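Long-range contacts in epoxide hydrolase (Aspergillus niger, PDB 3G02), which probably hydrolyses epoxides to vicinal diols through an alpha/beta hydrolase fold, here in a form evolved in the laboratory for enantioselectivity: residues Phe165-Asn170 and Ile312-Glu317; His116-Ser121 and Pro151-Ser156; Cys217-Pro222 and Pro330-Leu335. The protein carries 9 engineered substitutions. All coordinates share one frame; numbering follows the deposited sequence.

Contact 1. Residues Phe165-Asn170 and Ile312-Glu317; sequences FGLMDN and IHTYRE. With FMT (formic acid), chain C.
At the edge of the Phe165 ring, close to its plane, sits the imidazole of His313, with CD2 of Phe165 3.6 Å from NE2 of His313; the two planes are inclined at 63°, an oblique pairing. CB of Asp169, in the first turn of the helix that follows, lies over the centre of one face of the phenyl ring. The amide of Asn170 approaches the His313 ring at its edge and nearly coplanar with it, and ND2 of Asn170 donates to NE2 of His313 at 3.1 Å, nearly straight (165°). The other N-H of ND2 of Asn170 goes to O of Gly166, which also accepts from N of Asn170, so the two side-chain bonds hold the amide flat. On the far side of the imidazole, ND1 binds O of Arg310. With both nitrogens engaged, one as acceptor, the ring is probably neutral with its proton on ND1.

Glu317 reaches the other end of the contact with its chain extended beyond CG (chi2 -164°). Its OE1 accepts from N of Leu167 at 2.9 Å, the donor lying above the carboxylate plane, and water 2 links the same oxygen to N of Met168. CD2 of Leu167 packs against CB of Thr314 (3.9 Å) on the apolar side. The Arg316 guanidinium, with O of His313 over one face, pairs with Asp164 and with Glu47 of the second subunit.

Gly166 is the N-cap of helix 167-180, and Glu317 supplies a carboxylate to its first turn, where the helix dipole would favour negative charge. Tyr315, predicted proton donor of the epoxide hydrolase active site, lies in the short helix docked here, and its OH donates to a formate.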
ATOM      1  N   PHE A 165      -3.211  14.640  15.098  1.00 13.66           N
ATOM      2  CA  PHE A 165      -4.218  14.009  15.946  1.00 13.21           C
ATOM      3  C   PHE A 165      -3.811  12.552  16.089  1.00 12.86           C
ATOM      4  O   PHE A 165      -3.508  11.894  15.092  1.00 12.41           O
ATOM      5  CB  PHE A 165      -5.592  14.119  15.279  1.00 13.38           C
ATOM      6  CG  PHE A 165      -6.760  14.097  16.239  1.00 13.64           C
ATOM      7  CD1 PHE A 165      -7.104  15.234  16.974  1.00 14.13           C
ATOM      8  CD2 PHE A 165      -7.537  12.954  16.374  1.00 14.57           C
ATOM      9  CE1 PHE A 165      -8.202  15.222  17.839  1.00 14.32           C
ATOM     10  CE2 PHE A 165      -8.633  12.928  17.236  1.00 14.43           C
ATOM     11  CZ  PHE A 165      -8.968  14.061  17.969  1.00 14.43           C
ATOM     12  N   GLY A 166      -3.783  12.052  17.319  1.00 12.50           N
ATOM     13  CA  GLY A 166      -3.292  10.704  17.574  1.00 11.96           C
ATOM     14  C   GLY A 166      -4.199   9.889  18.468  1.00 11.48           C
ATOM     15  O   GLY A 166      -5.356  10.247  18.688  1.00 11.03           O
ATOM     16  N   LEU A 167      -3.652   8.797  18.990  1.00 11.48           N
ATOM     17  CA  LEU A 167      -4.420   7.851  19.793  1.00 11.52           C
ATOM     18  C   LEU A 167      -4.910   8.448  21.112  1.00 11.79           C
ATOM     19  O   LEU A 167      -6.047   8.204  21.510  1.00 11.98           O
ATOM     20  CB  LEU A 167      -3.625   6.559  20.018  1.00 11.69           C
ATOM     21  CG  LEU A 167      -3.373   5.726  18.751  1.00 11.90           C
ATOM     22  CD1 LEU A 167      -2.149   4.839  18.887  1.00 13.49           C
ATOM     23  CD2 LEU A 167      -4.607   4.904  18.386  1.00 11.89           C
ATOM     24  N   MET A 168      -4.068   9.247  21.765  1.00 12.36           N
ATOM     25  CA  MET A 168      -4.459   9.911  23.012  1.00 12.75           C
ATOM     26  C   MET A 168      -5.599  10.900  22.791  1.00 12.48           C
ATOM     27  O   MET A 168      -6.497  11.026  23.627  1.00 12.20           O
ATOM     28  CB  MET A 168      -3.262  10.615  23.658  1.00 13.39           C
ATOM     29  CG  MET A 168      -3.540  11.162  25.059  1.00 15.94           C
ATOM     30  SD  MET A 168      -3.990   9.870  26.244  1.00 20.79           S
ATOM     31  CE  MET A 168      -2.447   8.978  26.394  1.00 20.56           C
ATOM     32  N   ASP A 169      -5.559  11.600  21.660  1.00 12.03           N
ATOM     33  CA  ASP A 169      -6.623  12.523  21.281  1.00 12.05           C
ATOM     34  C   ASP A 169      -7.953  11.792  21.099  1.00 11.71           C
ATOM     35  O   ASP A 169      -9.004  12.281  21.521  1.00 11.72           O
ATOM     36  CB  ASP A 169      -6.254  13.259  19.994  1.00 12.61           C
ATOM     37  CG  ASP A 169      -5.065  14.185  20.163  1.00 14.11           C
ATOM     38  OD1 ASP A 169      -5.066  15.009  21.102  1.00 16.85           O
ATOM     39  OD2 ASP A 169      -4.126  14.094  19.346  1.00 15.00           O
ATOM     40  N   ASN A 170      -7.896  10.621  20.467  1.00 11.05           N
ATOM     41  CA  ASN A 170      -9.069   9.770  20.325  1.00 10.87           C
ATOM     42  C   ASN A 170      -9.637   9.360  21.680  1.00 10.65           C
ATOM     43  O   ASN A 170     -10.853   9.420  21.895  1.00 10.69           O
ATOM     44  CB  ASN A 170      -8.738   8.529  19.492  1.00 10.55           C
ATOM     45  CG  ASN A 170      -8.884   8.768  17.996  1.00 10.93           C
ATOM     46  OD1 ASN A 170      -9.900   8.410  17.406  1.00 11.10           O
ATOM     47  ND2 ASN A 170      -7.874   9.373  17.381  1.00 10.68           N
ATOM     48  N   ILE A 312      -7.434   7.020   8.837  1.00  7.06           N
ATOM     49  CA  ILE A 312      -6.136   6.357   8.958  1.00  6.85           C
ATOM     50  C   ILE A 312      -5.076   7.157   9.722  1.00  7.25           C
ATOM     51  O   ILE A 312      -3.943   6.700   9.869  1.00  7.30           O
ATOM     52  CB  ILE A 312      -5.609   5.869   7.586  1.00  6.43           C
ATOM     53  CG1 ILE A 312      -5.442   7.040   6.606  1.00  7.07           C
ATOM     54  CG2 ILE A 312      -6.545   4.785   7.020  1.00  6.46           C
ATOM     55  CD1 ILE A 312      -4.716   6.662   5.332  1.00  7.18           C
ATOM     56  N   HIS A 313      -5.461   8.318  10.256  1.00  7.61           N
ATOM     57  CA  HIS A 313      -4.519   9.184  10.979  1.00  7.80           C
ATOM     58  C   HIS A 313      -3.795   8.475  12.118  1.00  7.98           C
ATOM     59  O   HIS A 313      -2.639   8.782  12.408  1.00  8.43           O
ATOM     60  CB  HIS A 313      -5.202  10.469  11.488  1.00  7.92           C
ATOM     61  CG  HIS A 313      -6.261  10.240  12.528  1.00  8.34           C
ATOM     62  ND1 HIS A 313      -7.566   9.931  12.207  1.00  8.53           N
ATOM     63  CD2 HIS A 313      -6.214  10.309  13.881  1.00  8.74           C
ATOM     64  CE1 HIS A 313      -8.271   9.800  13.318  1.00  9.35           C
ATOM     65  NE2 HIS A 313      -7.475  10.026  14.347  1.00  8.69           N
ATOM     66  N   THR A 314      -4.470   7.521  12.750  1.00  8.03           N
ATOM     67  CA  THR A 314      -3.911   6.840  13.912  1.00  8.21           C
ATOM     68  C   THR A 314      -2.779   5.883  13.568  1.00  8.05           C
ATOM     69  O   THR A 314      -1.977   5.546  14.434  1.00  8.94           O
ATOM     70  CB  THR A 314      -4.978   6.038  14.660  1.00  8.41           C
ATOM     71  OG1 THR A 314      -5.668   5.209  13.725  1.00  8.85           O
ATOM     72  CG2 THR A 314      -5.970   6.977  15.343  1.00  8.75           C
ATOM     73  N   TYR A 315      -2.711   5.438  12.315  1.00  8.20           N
ATOM     74  CA  TYR A 315      -1.733   4.412  11.955  1.00  7.67           C
ATOM     75  C   TYR A 315      -0.281   4.809  12.201  1.00  8.19           C
ATOM     76  O   TYR A 315       0.524   3.976  12.598  1.00  8.44           O
ATOM     77  CB  TYR A 315      -1.926   3.947  10.512  1.00  7.20           C
ATOM     78  CG  TYR A 315      -3.016   2.917  10.380  1.00  6.60           C
ATOM     79  CD1 TYR A 315      -4.356   3.299  10.349  1.00  6.05           C
ATOM     80  CD2 TYR A 315      -2.712   1.557  10.302  1.00  5.79           C
ATOM     81  CE1 TYR A 315      -5.367   2.351  10.233  1.00  5.76           C
ATOM     82  CE2 TYR A 315      -3.713   0.602  10.190  1.00  6.60           C
ATOM     83  CZ  TYR A 315      -5.037   1.007  10.158  1.00  6.11           C
ATOM     84  OH  TYR A 315      -6.042   0.072  10.043  1.00  6.53           O
ATOM     85  N   ARG A 316       0.050   6.076  11.979  1.00  8.73           N
ATOM     86  CA  ARG A 316       1.430   6.524  12.199  1.00  9.64           C
ATOM     87  C   ARG A 316       1.855   6.427  13.667  1.00 10.44           C
ATOM     88  O   ARG A 316       3.049   6.398  13.959  1.00 10.67           O
ATOM     89  CB  ARG A 316       1.669   7.923  11.632  1.00  9.45           C
ATOM     90  CG  ARG A 316       0.721   8.994  12.124  1.00  9.71           C
ATOM     91  CD  ARG A 316       1.007  10.266  11.373  1.00 10.43           C
ATOM     92  NE  ARG A 316       0.040  11.334  11.608  1.00 10.98           N
ATOM     93  CZ  ARG A 316      -1.067  11.523  10.895  1.00 11.11           C
ATOM     94  NH1 ARG A 316      -1.387  10.691   9.909  1.00 10.24           N
ATOM     95  NH2 ARG A 316      -1.865  12.544  11.175  1.00 11.62           N
ATOM     96  N   GLU A 317       0.879   6.358  14.573  1.00 11.02           N
ATOM     97  CA  GLU A 317       1.149   6.086  15.991  1.00 12.13           C
ATOM     98  C   GLU A 317       0.896   4.624  16.367  1.00 12.66           C
ATOM     99  O   GLU A 317       1.573   4.078  17.242  1.00 13.22           O
ATOM    100  CB  GLU A 317       0.304   6.988  16.890  1.00 12.24           C
ATOM    101  CG  GLU A 317       0.653   8.462  16.811  1.00 13.65           C
ATOM    102  CD  GLU A 317       0.077   9.266  17.963  1.00 16.09           C
ATOM    103  OE1 GLU A 317      -0.800   8.739  18.683  1.00 17.26           O
ATOM    104  OE2 GLU A 317       0.509  10.426  18.142  1.00 18.10           O
TER
HETATM  105  C   FMT C 408      -6.292  -2.650  11.514  1.00  8.42           C
HETATM  106  O1  FMT C 408      -6.340  -3.767  12.018  1.00  8.55           O
HETATM  107  O2  FMT C 408      -5.505  -2.374  10.606  1.00  8.44           O
HETATM  108  O   HOH W   1      -1.515  10.074  14.645  1.00 13.19           O
HETATM  109  O   HOH W   2      -1.308   9.655  21.135  1.00 19.46           O

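Contact 2. Residues His116-Ser121 and Pro151-Ser156; sequences HGWPGS and PGYTFS
His116 and Tyr153 form a T-shaped pair: the edge of the imidazole is directed at the face of the phenol ring, with planes at 82° and centroids 4.4 Å apart. NE2 of His116 is the leading atom, standing over the centre of the Tyr153 ring and 3.2 Å from its CG. On the imidazole itself, CA of Ser121 lies over one face. The His116 side chain folds between its own backbone N and carbonyl carbon (chi1 78°), which turns the ring toward Tyr153.

Polar atoms also meet around the phenol ring. O of Gly117 comes within 3.5 Å of CE2 of Tyr153, and O of Gly120 lies near CD2 while accepting a hydrogen bond from Tyr302 in helix 292-304. The Tyr153 hydroxyl packs against Trp118, its OH 3.4 Å from CB of Trp118. The segment 116-121 is the HGWPG loop after strand 110-115, the HGXP motif of alpha/beta-hydrolase epoxide hydrolases, with a cis peptide before Pro119. In this family the loop shapes the oxyanion hole, consistent with the hydrogen bond from N of Trp118 to Asp193, the predicted nucleophile.

Apolar packing completes the contact. CD1 of the Trp118 indole lies 4.2 Å from CE2 of Tyr153. Farther along, CB of Ser121 meets CG2 of Thr154 at 3.8 Å; Thr154 belongs to the type II' turn 153-156, closed by the bond from N of Ser156 to O of Tyr153.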
ATOM      1  N   HIS A 116     -14.892   0.547  17.917  1.00  7.57           N
ATOM      2  CA  HIS A 116     -14.499  -0.081  16.663  1.00  7.78           C
ATOM      3  C   HIS A 116     -13.064   0.289  16.267  1.00  7.70           C
ATOM      4  O   HIS A 116     -12.396   1.081  16.937  1.00  7.81           O
ATOM      5  CB  HIS A 116     -15.496   0.320  15.560  1.00  7.72           C
ATOM      6  CG  HIS A 116     -15.284   1.701  15.015  1.00  8.05           C
ATOM      7  ND1 HIS A 116     -16.053   2.785  15.384  1.00  9.64           N
ATOM      8  CD2 HIS A 116     -14.387   2.166  14.116  1.00  6.05           C
ATOM      9  CE1 HIS A 116     -15.631   3.862  14.737  1.00  5.41           C
ATOM     10  NE2 HIS A 116     -14.618   3.511  13.965  1.00  9.56           N
ATOM     11  N   GLY A 117     -12.601  -0.290  15.164  1.00  7.47           N
ATOM     12  CA  GLY A 117     -11.323   0.078  14.565  1.00  7.19           C
ATOM     13  C   GLY A 117     -11.471   0.208  13.059  1.00  6.75           C
ATOM     14  O   GLY A 117     -12.542   0.576  12.552  1.00  6.90           O
ATOM     15  N   TRP A 118     -10.390  -0.095  12.342  1.00  6.70           N
ATOM     16  CA  TRP A 118     -10.360   0.011  10.885  1.00  6.51           C
ATOM     17  C   TRP A 118     -10.272  -1.397  10.303  1.00  6.60           C
ATOM     18  O   TRP A 118      -9.485  -2.201  10.794  1.00  6.39           O
ATOM     19  CB  TRP A 118      -9.136   0.833  10.448  1.00  6.71           C
ATOM     20  CG  TRP A 118      -9.117   1.105   8.966  1.00  6.23           C
ATOM     21  CD1 TRP A 118      -9.521   2.251   8.337  1.00  6.77           C
ATOM     22  CD2 TRP A 118      -8.691   0.207   7.927  1.00  6.33           C
ATOM     23  NE1 TRP A 118      -9.381   2.121   6.973  1.00  6.29           N
ATOM     24  CE2 TRP A 118      -8.871   0.877   6.697  1.00  6.21           C
ATOM     25  CE3 TRP A 118      -8.173  -1.099   7.919  1.00  6.77           C
ATOM     26  CZ2 TRP A 118      -8.565   0.281   5.469  1.00  6.31           C
ATOM     27  CZ3 TRP A 118      -7.861  -1.690   6.700  1.00  6.21           C
ATOM     28  CH2 TRP A 118      -8.058  -0.998   5.491  1.00  6.48           C
ATOM     29  N   PRO A 119     -11.025  -1.695   9.220  1.00  6.45           N
ATOM     30  CA  PRO A 119     -11.930  -0.857   8.438  1.00  6.76           C
ATOM     31  C   PRO A 119     -13.371  -0.967   8.908  1.00  7.08           C
ATOM     32  O   PRO A 119     -14.297  -1.014   8.090  1.00  7.89           O
ATOM     33  CB  PRO A 119     -11.794  -1.450   7.040  1.00  6.33           C
ATOM     34  CG  PRO A 119     -11.643  -2.931   7.299  1.00  6.37           C
ATOM     35  CD  PRO A 119     -10.929  -3.054   8.644  1.00  6.55           C
ATOM     36  N   GLY A 120     -13.554  -0.995  10.222  1.00  7.25           N
ATOM     37  CA  GLY A 120     -14.879  -1.090  10.805  1.00  7.37           C
ATOM     38  C   GLY A 120     -15.550   0.240  11.079  1.00  7.47           C
ATOM     39  O   GLY A 120     -15.156   1.289  10.553  1.00  6.96           O
ATOM     40  N   SER A 121     -16.583   0.187  11.912  1.00  7.19           N
ATOM     41  CA  SER A 121     -17.388   1.357  12.238  1.00  7.87           C
ATOM     42  C   SER A 121     -18.383   0.983  13.324  1.00  7.85           C
ATOM     43  O   SER A 121     -18.457  -0.171  13.748  1.00  8.16           O
ATOM     44  CB  SER A 121     -18.154   1.848  11.008  1.00  7.63           C
ATOM     45  OG  SER A 121     -19.180   0.930  10.675  1.00  8.96           O
ATOM     46  N   PRO A 151     -13.256   9.677  15.787  1.00  8.75           N
ATOM     47  CA  PRO A 151     -12.858  10.758  14.885  1.00  8.58           C
ATOM     48  C   PRO A 151     -12.342  10.227  13.546  1.00  8.21           C
ATOM     49  O   PRO A 151     -11.511   9.306  13.517  1.00  7.72           O
ATOM     50  CB  PRO A 151     -11.744  11.449  15.663  1.00  8.90           C
ATOM     51  CG  PRO A 151     -12.178  11.298  17.101  1.00  8.83           C
ATOM     52  CD  PRO A 151     -12.805   9.918  17.170  1.00  9.05           C
ATOM     53  N   GLY A 152     -12.861  10.789  12.458  1.00  8.05           N
ATOM     54  CA  GLY A 152     -12.447  10.405  11.112  1.00  7.94           C
ATOM     55  C   GLY A 152     -13.237   9.281  10.459  1.00  7.93           C
ATOM     56  O   GLY A 152     -13.005   8.974   9.290  1.00  8.37           O
ATOM     57  N   TYR A 153     -14.171   8.669  11.191  1.00  7.95           N
ATOM     58  CA  TYR A 153     -14.958   7.564  10.639  1.00  7.68           C
ATOM     59  C   TYR A 153     -16.428   7.912  10.440  1.00  7.94           C
ATOM     60  O   TYR A 153     -17.068   8.483  11.333  1.00  8.13           O
ATOM     61  CB  TYR A 153     -14.932   6.355  11.557  1.00  7.72           C
ATOM     62  CG  TYR A 153     -13.619   5.630  11.735  1.00  6.79           C
ATOM     63  CD1 TYR A 153     -12.681   6.065  12.674  1.00  7.60           C
ATOM     64  CD2 TYR A 153     -13.344   4.461  11.021  1.00  7.04           C
ATOM     65  CE1 TYR A 153     -11.488   5.374  12.884  1.00  7.42           C
ATOM     66  CE2 TYR A 153     -12.150   3.761  11.219  1.00  7.12           C
ATOM     67  CZ  TYR A 153     -11.227   4.222  12.149  1.00  7.71           C
ATOM     68  OH  TYR A 153     -10.054   3.529  12.364  1.00  8.45           O
ATOM     69  N   THR A 154     -16.951   7.497   9.289  1.00  8.14           N
ATOM     70  CA  THR A 154     -18.364   7.617   8.929  1.00  8.65           C
ATOM     71  C   THR A 154     -18.955   8.992   9.261  1.00  9.12           C
ATOM     72  O   THR A 154     -18.502   9.999   8.711  1.00  9.10           O
ATOM     73  CB  THR A 154     -19.230   6.398   9.421  1.00  8.61           C
ATOM     74  OG1 THR A 154     -19.446   6.458  10.837  1.00  9.41           O
ATOM     75  CG2 THR A 154     -18.544   5.073   9.072  1.00  9.15           C
ATOM     76  N   PHE A 155     -19.923   9.039  10.171  1.00  9.48           N
ATOM     77  CA  PHE A 155     -20.659  10.276  10.428  1.00  9.61           C
ATOM     78  C   PHE A 155     -20.014  11.187  11.467  1.00  9.84           C
ATOM     79  O   PHE A 155     -20.531  12.271  11.758  1.00 10.65           O
ATOM     80  CB  PHE A 155     -22.129   9.960  10.723  1.00  9.68           C
ATOM     81  CG  PHE A 155     -22.744   9.082   9.677  1.00  8.29           C
ATOM     82  CD1 PHE A 155     -22.999   9.589   8.408  1.00  8.75           C
ATOM     83  CD2 PHE A 155     -22.998   7.737   9.929  1.00  8.33           C
ATOM     84  CE1 PHE A 155     -23.534   8.783   7.415  1.00  8.41           C
ATOM     85  CE2 PHE A 155     -23.532   6.917   8.935  1.00  8.45           C
ATOM     86  CZ  PHE A 155     -23.799   7.441   7.681  1.00  9.21           C
ATOM     87  N   SER A 156     -18.875  10.760  12.010  1.00  9.70           N
ATOM     88  CA  SER A 156     -18.025  11.660  12.789  1.00  9.47           C
ATOM     89  C   SER A 156     -17.122  12.455  11.853  1.00  9.72           C
ATOM     90  O   SER A 156     -16.615  11.924  10.865  1.00  9.70           O
ATOM     91  CB  SER A 156     -17.188  10.894  13.809  1.00  9.39           C
ATOM     92  OG  SER A 156     -17.973  10.532  14.933  1.00  8.58           O
TER

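Contact 3. Residues Cys217-Pro222 and Pro330-Leu335; sequences CNMSAP and PYQKEL. Engineered in segment 217-222: Asn218 (natural residue Ala), Ser220 (natural residue Arg). Engineered in segment 330-335: Pro330 (natural residue Met), Tyr331 (natural residue Leu). With FMT (formic acid), chain D.
Two loops of the alpha/beta hydrolase fold meet here: residues 217-222, which follow sheet strand 209-214, and residues 330-335, which lead toward strand 337-338. Four of the residues are engineered: Asn218, Ser220, Pro330 and Tyr331. The engineered Tyr331 lays one ring face against Met219, whose CB stands 4.1 Å from the ring centroid and only 5° off the normal, a CH-pi contact. CA of Met219 lies over the same ring, 4.0 Å from CZ. SG of Cys217 approaches obliquely, 5.3 Å from the ring centroid, as a sulfur-aromatic contact. CB of the engineered Asn218 packs near the Tyr331 hydroxyl.

A formate, probably from the crystallisation liquor, occupies the ring edge, with its O2 3.4 Å from CE2 of Tyr331; its O1 accepts a hydrogen bond from N of Asn218 at 2.9 Å, and Arg200 binds it too. Gln332 doubles back at chi2 (78°), bringing NE2 to 3.6 Å from CB of Pro222 and beside CE of Met219. OE1 of Gln332 accepts a hydrogen bond from OG1 of Thr329, while NE2 donates to OG1 of Thr360.

Water 3 joins NE2 of Gln332 to O of Ser220, at 2.7 Å from the latter. No direct hydrogen bond links the segments: the formate lies at the ring edge without a hydrogen bond to Tyr331, and the loops are joined by apolar packing on the Tyr331 face, with water 3 making the polar link between them.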
ATOM      1  N   CYS A 217      -5.276  -7.548  21.107  1.00 13.68           N
ATOM      2  CA  CYS A 217      -4.092  -6.943  21.715  1.00 14.76           C
ATOM      3  C   CYS A 217      -2.956  -6.886  20.704  1.00 15.32           C
ATOM      4  O   CYS A 217      -2.586  -7.903  20.124  1.00 15.38           O
ATOM      5  CB  CYS A 217      -3.658  -7.703  22.973  1.00 14.58           C
ATOM      6  SG  CYS A 217      -2.242  -6.932  23.824  1.00 16.21           S
ATOM      7  N   ASN A 218      -2.410  -5.686  20.521  1.00 16.54           N
ATOM      8  CA  ASN A 218      -1.423  -5.383  19.483  1.00 17.80           C
ATOM      9  C   ASN A 218       0.036  -5.588  19.922  1.00 18.40           C
ATOM     10  O   ASN A 218       0.969  -5.251  19.187  1.00 18.62           O
ATOM     11  CB  ASN A 218      -1.634  -3.937  19.003  1.00 18.14           C
ATOM     12  CG  ASN A 218      -1.009  -3.662  17.642  1.00 19.35           C
ATOM     13  OD1 ASN A 218      -0.514  -2.559  17.389  1.00 21.03           O
ATOM     14  ND2 ASN A 218      -1.044  -4.653  16.757  1.00 20.32           N
ATOM     15  N   MET A 219       0.223  -6.157  21.110  1.00 19.09           N
ATOM     16  CA  MET A 219       1.554  -6.332  21.702  1.00 19.80           C
ATOM     17  C   MET A 219       2.482  -7.245  20.898  1.00 21.02           C
ATOM     18  O   MET A 219       2.029  -8.112  20.147  1.00 21.16           O
ATOM     19  CB  MET A 219       1.422  -6.891  23.122  1.00 19.67           C
ATOM     20  CG  MET A 219       1.039  -8.375  23.162  1.00 19.30           C
ATOM     21  SD  MET A 219       0.837  -9.045  24.813  1.00 18.23           S
ATOM     22  CE  MET A 219       2.533  -9.027  25.404  1.00 18.17           C
ATOM     23  N   SER A 220       3.786  -7.037  21.070  1.00 22.37           N
ATOM     24  CA  SER A 220       4.793  -7.986  20.604  1.00 23.63           C
ATOM     25  C   SER A 220       5.237  -8.856  21.784  1.00 24.26           C
ATOM     26  O   SER A 220       4.722  -8.703  22.895  1.00 24.31           O
ATOM     27  CB  SER A 220       5.985  -7.254  19.980  1.00 23.73           C
ATOM     28  OG  SER A 220       6.515  -6.288  20.871  1.00 24.95           O
ATOM     29  N   ALA A 221       6.179  -9.767  21.543  1.00 25.14           N
ATOM     30  CA  ALA A 221       6.677 -10.669  22.588  1.00 26.00           C
ATOM     31  C   ALA A 221       7.190  -9.910  23.815  1.00 26.65           C
ATOM     32  O   ALA A 221       7.954  -8.951  23.671  1.00 26.89           O
ATOM     33  CB  ALA A 221       7.762 -11.581  22.034  1.00 26.01           C
ATOM     34  N   PRO A 222       6.754 -10.323  25.023  1.00 27.23           N
ATOM     35  CA  PRO A 222       7.206  -9.671  26.253  1.00 27.71           C
ATOM     36  C   PRO A 222       8.671  -9.995  26.565  1.00 28.35           C
ATOM     37  O   PRO A 222       9.027 -11.171  26.678  1.00 28.36           O
ATOM     38  CB  PRO A 222       6.271 -10.244  27.325  1.00 27.72           C
ATOM     39  CG  PRO A 222       5.821 -11.549  26.784  1.00 27.34           C
ATOM     40  CD  PRO A 222       5.805 -11.419  25.292  1.00 27.27           C
ATOM     41  N   PRO A 330       6.547  -1.100  26.781  1.00 28.00           N
ATOM     42  CA  PRO A 330       5.491  -0.158  27.180  1.00 27.46           C
ATOM     43  C   PRO A 330       4.244  -0.823  27.776  1.00 26.88           C
ATOM     44  O   PRO A 330       3.659  -0.286  28.718  1.00 26.67           O
ATOM     45  CB  PRO A 330       5.140   0.557  25.868  1.00 27.49           C
ATOM     46  CG  PRO A 330       5.563  -0.384  24.795  1.00 27.81           C
ATOM     47  CD  PRO A 330       6.783  -1.065  25.325  1.00 28.09           C
ATOM     48  N   TYR A 331       3.858  -1.980  27.238  1.00 26.30           N
ATOM     49  CA  TYR A 331       2.657  -2.693  27.683  1.00 25.83           C
ATOM     50  C   TYR A 331       2.775  -3.227  29.113  1.00 25.44           C
ATOM     51  O   TYR A 331       1.775  -3.335  29.824  1.00 25.19           O
ATOM     52  CB  TYR A 331       2.320  -3.836  26.717  1.00 25.99           C
ATOM     53  CG  TYR A 331       1.780  -3.381  25.375  1.00 26.03           C
ATOM     54  CD1 TYR A 331       2.640  -2.976  24.354  1.00 26.15           C
ATOM     55  CD2 TYR A 331       0.410  -3.368  25.126  1.00 26.08           C
ATOM     56  CE1 TYR A 331       2.146  -2.555  23.119  1.00 26.31           C
ATOM     57  CE2 TYR A 331      -0.095  -2.950  23.894  1.00 26.11           C
ATOM     58  CZ  TYR A 331       0.777  -2.546  22.898  1.00 26.32           C
ATOM     59  OH  TYR A 331       0.282  -2.132  21.681  1.00 26.56           O
ATOM     60  N   GLN A 332       3.999  -3.552  29.525  1.00 25.05           N
ATOM     61  CA  GLN A 332       4.264  -4.080  30.865  1.00 24.82           C
ATOM     62  C   GLN A 332       4.555  -2.970  31.870  1.00 24.66           C
ATOM     63  O   GLN A 332       4.466  -3.179  33.084  1.00 24.69           O
ATOM     64  CB  GLN A 332       5.440  -5.063  30.839  1.00 24.85           C
ATOM     65  CG  GLN A 332       5.190  -6.355  30.064  1.00 24.74           C
ATOM     66  CD  GLN A 332       5.290  -6.184  28.554  1.00 24.92           C
ATOM     67  OE1 GLN A 332       5.954  -5.271  28.055  1.00 25.07           O
ATOM     68  NE2 GLN A 332       4.632  -7.072  27.819  1.00 24.13           N
ATOM     69  N   LYS A 333       4.906  -1.792  31.360  1.00 24.37           N
ATOM     70  CA  LYS A 333       5.287  -0.666  32.204  1.00 24.25           C
ATOM     71  C   LYS A 333       4.253   0.459  32.146  1.00 23.70           C
ATOM     72  O   LYS A 333       3.210   0.374  32.796  1.00 23.46           O
ATOM     73  CB  LYS A 333       6.687  -0.160  31.828  1.00 24.55           C
ATOM     74  CG  LYS A 333       7.835  -1.072  32.254  1.00 25.79           C
ATOM     75  CD  LYS A 333       8.359  -0.707  33.638  1.00 27.44           C
ATOM     76  CE  LYS A 333       9.483  -1.634  34.078  1.00 28.57           C
ATOM     77  NZ  LYS A 333       8.978  -2.969  34.509  1.00 29.43           N
ATOM     78  N   GLU A 334       4.535   1.494  31.354  1.00 23.24           N
ATOM     79  CA  GLU A 334       3.714   2.707  31.335  1.00 22.93           C
ATOM     80  C   GLU A 334       2.269   2.498  30.863  1.00 22.29           C
ATOM     81  O   GLU A 334       1.369   3.227  31.283  1.00 21.97           O
ATOM     82  CB  GLU A 334       4.394   3.838  30.540  1.00 23.21           C
ATOM     83  CG  GLU A 334       4.722   3.526  29.074  1.00 24.68           C
ATOM     84  CD  GLU A 334       6.142   3.002  28.856  1.00 26.44           C
ATOM     85  OE1 GLU A 334       6.753   2.461  29.805  1.00 26.97           O
ATOM     86  OE2 GLU A 334       6.648   3.130  27.719  1.00 27.82           O
ATOM     87  N   LEU A 335       2.052   1.502  30.006  1.00 21.62           N
ATOM     88  CA  LEU A 335       0.715   1.240  29.464  1.00 20.94           C
ATOM     89  C   LEU A 335       0.036  -0.001  30.055  1.00 20.29           C
ATOM     90  O   LEU A 335      -0.924  -0.529  29.481  1.00 19.99           O
ATOM     91  CB  LEU A 335       0.748   1.164  27.931  1.00 21.02           C
ATOM     92  CG  LEU A 335       1.262   2.390  27.165  1.00 21.47           C
ATOM     93  CD1 LEU A 335       1.185   2.144  25.666  1.00 22.47           C
ATOM     94  CD2 LEU A 335       0.502   3.656  27.548  1.00 21.92           C
TER
HETATM   95  C   FMT D 409      -4.039  -3.014  22.815  1.00 18.33           C
HETATM   96  O1  FMT D 409      -3.889  -3.433  21.668  1.00 17.69           O
HETATM   97  O2  FMT D 409      -3.471  -3.494  23.797  1.00 18.49           O
HETATM   98  O   HOH W   3       5.237  -6.929  24.917  1.00 28.14           O

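In the fold
Contacts 1 and 2 adjoin, their centres about 12 Å apart, and meet beside the predicted proton donor, with OH of Tyr315 3.2 Å from CB of Trp118; elsewhere CE1 of His313 is 3.3 Å from O of Pro151. The side chain of Asp193, the predicted nucleophile, comes about 3 Å from Gly117 and about 8 Å from the side chain of Thr314 (nearest atoms). Contact 3 stands farther out, its centre about 18 Å from that of contact 1 and about 24 Å from that of contact 2, without touching either. Its engineered Asn218 side chain is nevertheless about 8 Å from the side chains of Asp193 and Tyr315. Helix 194-205, which follows Asp193, touches side chains of all three contacts.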